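Local coordinates for protein flap endonuclease 1 (Desulfurococcus amylolyticus, PDB 3ORY) that probably cleaves the 5' flaps of branched DNA during replication and repair, as other flap endonucleases of the XPG family do, at residues Leu152-Val161 with Ile308-Val318. Numbering follows the deposited sequence.
Sequences LLDAMGIPWV and IEWHTPDPDAV
A Schellman motif at Gly157 ends helix 143-156: phi is positive, which by itself favours glycine, and Ile158 N donates to Leu153 O and Gly157 N to Asp154 O. The extended run Ile308-Asp314 lies against it, meeting the helix end through Ala155 and Gly157. Asp314 N gives a nearly straight bond to Ala155 O (2.7 Å, 167° at the hydrogen), received almost head-on to the carbonyl; His311 N reaches Gly157 O at 3.0 Å. Gly157 CA lies 3.1 Å from His311 O in a CA-H...O contact; a CB would clash with that oxygen.

Beyond the turn, Pro159 CD lies over the face of the Trp310 five-membered ring, 3.5 Å from its centroid and 29° off the normal, a CH-pi contact, with CG above the same indole nearer its rim. Ile158 CD1 approaches the indole edge, 4.2 Å from Trp310 CD1. With CG beside the backbone N (chi1 -66°), the indole is carried against Pro159, and NE1 donates to Pro89 O. Were Trp310 an alanine, Pro159 would probably lose the aromatic face it rests on and Pro89 O its indole donor.

At the other end, Asp314 N-caps helix 315-325: Ala317 N reaches its OD1 at 3.3 Å from above the carboxylate plane. Ala155 CB packs against Val318 CG2 (3.6 Å) and Ala317 CB, joining the two helices.

Helix 330-347 flanks the contact: Tyr340 touches Ile158 and Pro313 and hydrogen-bonds Met156 O, while Phe344 meets Trp310 and Pro313. Phe76 of helix 70-84 touches Met156 and Val318, and strand 160-162 runs beside strand 88-93.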
# COMPACT_ATOMS: atom_id res chain seq x y z
N LEU A 152 -16.22 -8.51 -0.66
CA LEU A 152 -15.77 -8.99 -1.96
C LEU A 152 -14.75 -10.13 -1.82
O LEU A 152 -14.84 -11.16 -2.51
CB LEU A 152 -15.21 -7.85 -2.82
CG LEU A 152 -14.62 -8.27 -4.18
CD1 LEU A 152 -15.71 -8.90 -5.11
CD2 LEU A 152 -13.93 -7.09 -4.86
N LEU A 153 -13.77 -9.95 -0.94
CA LEU A 153 -12.76 -10.98 -0.70
C LEU A 153 -13.40 -12.28 -0.20
O LEU A 153 -13.04 -13.36 -0.69
CB LEU A 153 -11.66 -10.48 0.25
CG LEU A 153 -10.84 -9.29 -0.28
CD1 LEU A 153 -10.00 -8.66 0.83
CD2 LEU A 153 -9.96 -9.68 -1.48
N ASP A 154 -14.35 -12.16 0.74
CA ASP A 154 -15.14 -13.31 1.20
C ASP A 154 -15.77 -14.06 0.01
O ASP A 154 -15.65 -15.28 -0.10
CB ASP A 154 -16.27 -12.90 2.16
CG ASP A 154 -15.74 -12.35 3.49
OD1 ASP A 154 -14.53 -12.48 3.77
OD2 ASP A 154 -16.56 -11.78 4.25
N ALA A 155 -16.44 -13.31 -0.87
CA ALA A 155 -17.05 -13.91 -2.06
C ALA A 155 -16.02 -14.59 -2.98
O ALA A 155 -16.33 -15.62 -3.61
CB ALA A 155 -17.83 -12.85 -2.83
N MET A 156 -14.81 -14.04 -3.03
CA MET A 156 -13.73 -14.58 -3.88
C MET A 156 -12.99 -15.76 -3.23
O MET A 156 -12.19 -16.42 -3.88
CB MET A 156 -12.71 -13.49 -4.24
CG MET A 156 -13.26 -12.34 -5.09
SD MET A 156 -12.03 -11.04 -5.44
CE MET A 156 -10.93 -11.89 -6.57
N GLY A 157 -13.26 -16.01 -1.95
CA GLY A 157 -12.59 -17.10 -1.22
C GLY A 157 -11.19 -16.74 -0.75
O GLY A 157 -10.39 -17.62 -0.41
N ILE A 158 -10.91 -15.43 -0.72
CA ILE A 158 -9.60 -14.91 -0.34
C ILE A 158 -9.61 -14.49 1.14
O ILE A 158 -10.43 -13.69 1.55
CB ILE A 158 -9.20 -13.72 -1.24
CG1 ILE A 158 -9.17 -14.15 -2.72
CG2 ILE A 158 -7.87 -13.11 -0.79
CD1 ILE A 158 -8.06 -15.17 -3.09
N PRO A 159 -8.69 -15.06 1.94
CA PRO A 159 -8.62 -14.76 3.37
C PRO A 159 -8.17 -13.34 3.66
O PRO A 159 -7.41 -12.75 2.89
CB PRO A 159 -7.56 -15.74 3.88
CG PRO A 159 -6.68 -15.97 2.68
CD PRO A 159 -7.63 -16.00 1.52
N TRP A 160 -8.67 -12.79 4.76
CA TRP A 160 -8.14 -11.54 5.29
C TRP A 160 -8.11 -11.62 6.81
O TRP A 160 -8.90 -12.34 7.44
CB TRP A 160 -8.93 -10.31 4.78
CG TRP A 160 -10.39 -10.35 5.10
CD1 TRP A 160 -11.40 -10.83 4.30
CD2 TRP A 160 -11.02 -9.90 6.31
NE1 TRP A 160 -12.60 -10.71 4.94
CE2 TRP A 160 -12.41 -10.15 6.17
CE3 TRP A 160 -10.55 -9.32 7.49
CZ2 TRP A 160 -13.32 -9.84 7.17
CZ3 TRP A 160 -11.45 -9.01 8.49
CH2 TRP A 160 -12.83 -9.27 8.32
N VAL A 161 -7.19 -10.88 7.39
CA VAL A 161 -6.92 -10.94 8.81
C VAL A 161 -7.29 -9.60 9.43
O VAL A 161 -6.94 -8.54 8.90
CB VAL A 161 -5.43 -11.28 9.05
CG1 VAL A 161 -5.05 -11.11 10.53
CG2 VAL A 161 -5.14 -12.70 8.58
N ILE A 308 -5.03 -18.46 8.34
CA ILE A 308 -5.10 -18.13 6.92
C ILE A 308 -5.51 -19.34 6.07
O ILE A 308 -4.72 -20.28 5.87
CB ILE A 308 -3.76 -17.55 6.42
CG1 ILE A 308 -3.35 -16.33 7.26
CG2 ILE A 308 -3.83 -17.21 4.94
CD1 ILE A 308 -1.88 -15.99 7.17
N GLU A 309 -6.74 -19.31 5.58
CA GLU A 309 -7.29 -20.38 4.74
C GLU A 309 -7.97 -19.80 3.51
O GLU A 309 -8.61 -18.75 3.58
CB GLU A 309 -8.30 -21.23 5.52
CG GLU A 309 -7.70 -22.04 6.67
CD GLU A 309 -8.75 -22.83 7.45
OE1 GLU A 309 -9.95 -22.48 7.37
OE2 GLU A 309 -8.37 -23.80 8.14
N TRP A 310 -7.84 -20.50 2.39
CA TRP A 310 -8.50 -20.13 1.15
C TRP A 310 -9.73 -21.02 0.93
O TRP A 310 -9.66 -22.24 1.12
CB TRP A 310 -7.52 -20.25 -0.02
CG TRP A 310 -6.39 -19.24 0.05
CD1 TRP A 310 -6.33 -18.03 -0.56
CD2 TRP A 310 -5.17 -19.37 0.81
NE1 TRP A 310 -5.16 -17.39 -0.25
CE2 TRP A 310 -4.43 -18.18 0.59
CE3 TRP A 310 -4.63 -20.36 1.63
CZ2 TRP A 310 -3.18 -17.96 1.18
CZ3 TRP A 310 -3.38 -20.14 2.21
CH2 TRP A 310 -2.67 -18.95 1.98
N HIS A 311 -10.84 -20.41 0.54
CA HIS A 311 -12.11 -21.13 0.32
C HIS A 311 -12.56 -21.03 -1.12
O HIS A 311 -12.16 -20.13 -1.85
CB HIS A 311 -13.22 -20.60 1.24
CG HIS A 311 -12.88 -20.67 2.69
ND1 HIS A 311 -12.59 -21.86 3.33
CD2 HIS A 311 -12.79 -19.70 3.63
CE1 HIS A 311 -12.32 -21.61 4.60
NE2 HIS A 311 -12.44 -20.31 4.81
N THR A 312 -13.41 -21.98 -1.52
CA THR A 312 -13.96 -22.01 -2.87
C THR A 312 -14.61 -20.68 -3.21
O THR A 312 -15.46 -20.19 -2.47
CB THR A 312 -14.99 -23.16 -3.00
OG1 THR A 312 -14.37 -24.39 -2.59
CG2 THR A 312 -15.48 -23.30 -4.45
N PRO A 313 -14.21 -20.06 -4.33
CA PRO A 313 -14.88 -18.83 -4.74
C PRO A 313 -16.39 -19.03 -4.92
O PRO A 313 -16.84 -20.13 -5.28
CB PRO A 313 -14.22 -18.50 -6.08
CG PRO A 313 -12.86 -19.13 -5.98
CD PRO A 313 -13.07 -20.39 -5.21
N ASP A 314 -17.16 -17.98 -4.64
CA ASP A 314 -18.60 -17.98 -4.81
C ASP A 314 -18.95 -17.01 -5.95
O ASP A 314 -19.13 -15.81 -5.71
CB ASP A 314 -19.27 -17.59 -3.48
CG ASP A 314 -20.80 -17.61 -3.53
OD1 ASP A 314 -21.40 -17.67 -4.62
OD2 ASP A 314 -21.41 -17.52 -2.45
N PRO A 315 -19.01 -17.51 -7.20
CA PRO A 315 -19.19 -16.62 -8.37
C PRO A 315 -20.45 -15.77 -8.30
O PRO A 315 -20.41 -14.57 -8.60
CB PRO A 315 -19.25 -17.60 -9.55
CG PRO A 315 -18.41 -18.77 -9.09
CD PRO A 315 -18.74 -18.90 -7.62
N ASP A 316 -21.57 -16.35 -7.88
CA ASP A 316 -22.79 -15.57 -7.82
C ASP A 316 -22.69 -14.41 -6.82
O ASP A 316 -23.16 -13.30 -7.11
CB ASP A 316 -24.01 -16.42 -7.52
CG ASP A 316 -25.30 -15.68 -7.82
OD1 ASP A 316 -25.64 -15.58 -9.01
OD2 ASP A 316 -25.96 -15.20 -6.89
N ALA A 317 -22.06 -14.66 -5.67
CA ALA A 317 -21.88 -13.62 -4.66
C ALA A 317 -20.99 -12.50 -5.20
O ALA A 317 -21.27 -11.33 -4.97
CB ALA A 317 -21.29 -14.20 -3.37
N VAL A 318 -19.95 -12.86 -5.95
CA VAL A 318 -19.12 -11.86 -6.61
C VAL A 318 -19.96 -11.04 -7.61
O VAL A 318 -19.90 -9.81 -7.61
CB VAL A 318 -17.89 -12.46 -7.33
CG1 VAL A 318 -17.12 -11.36 -8.08
CG2 VAL A 318 -16.95 -13.16 -6.34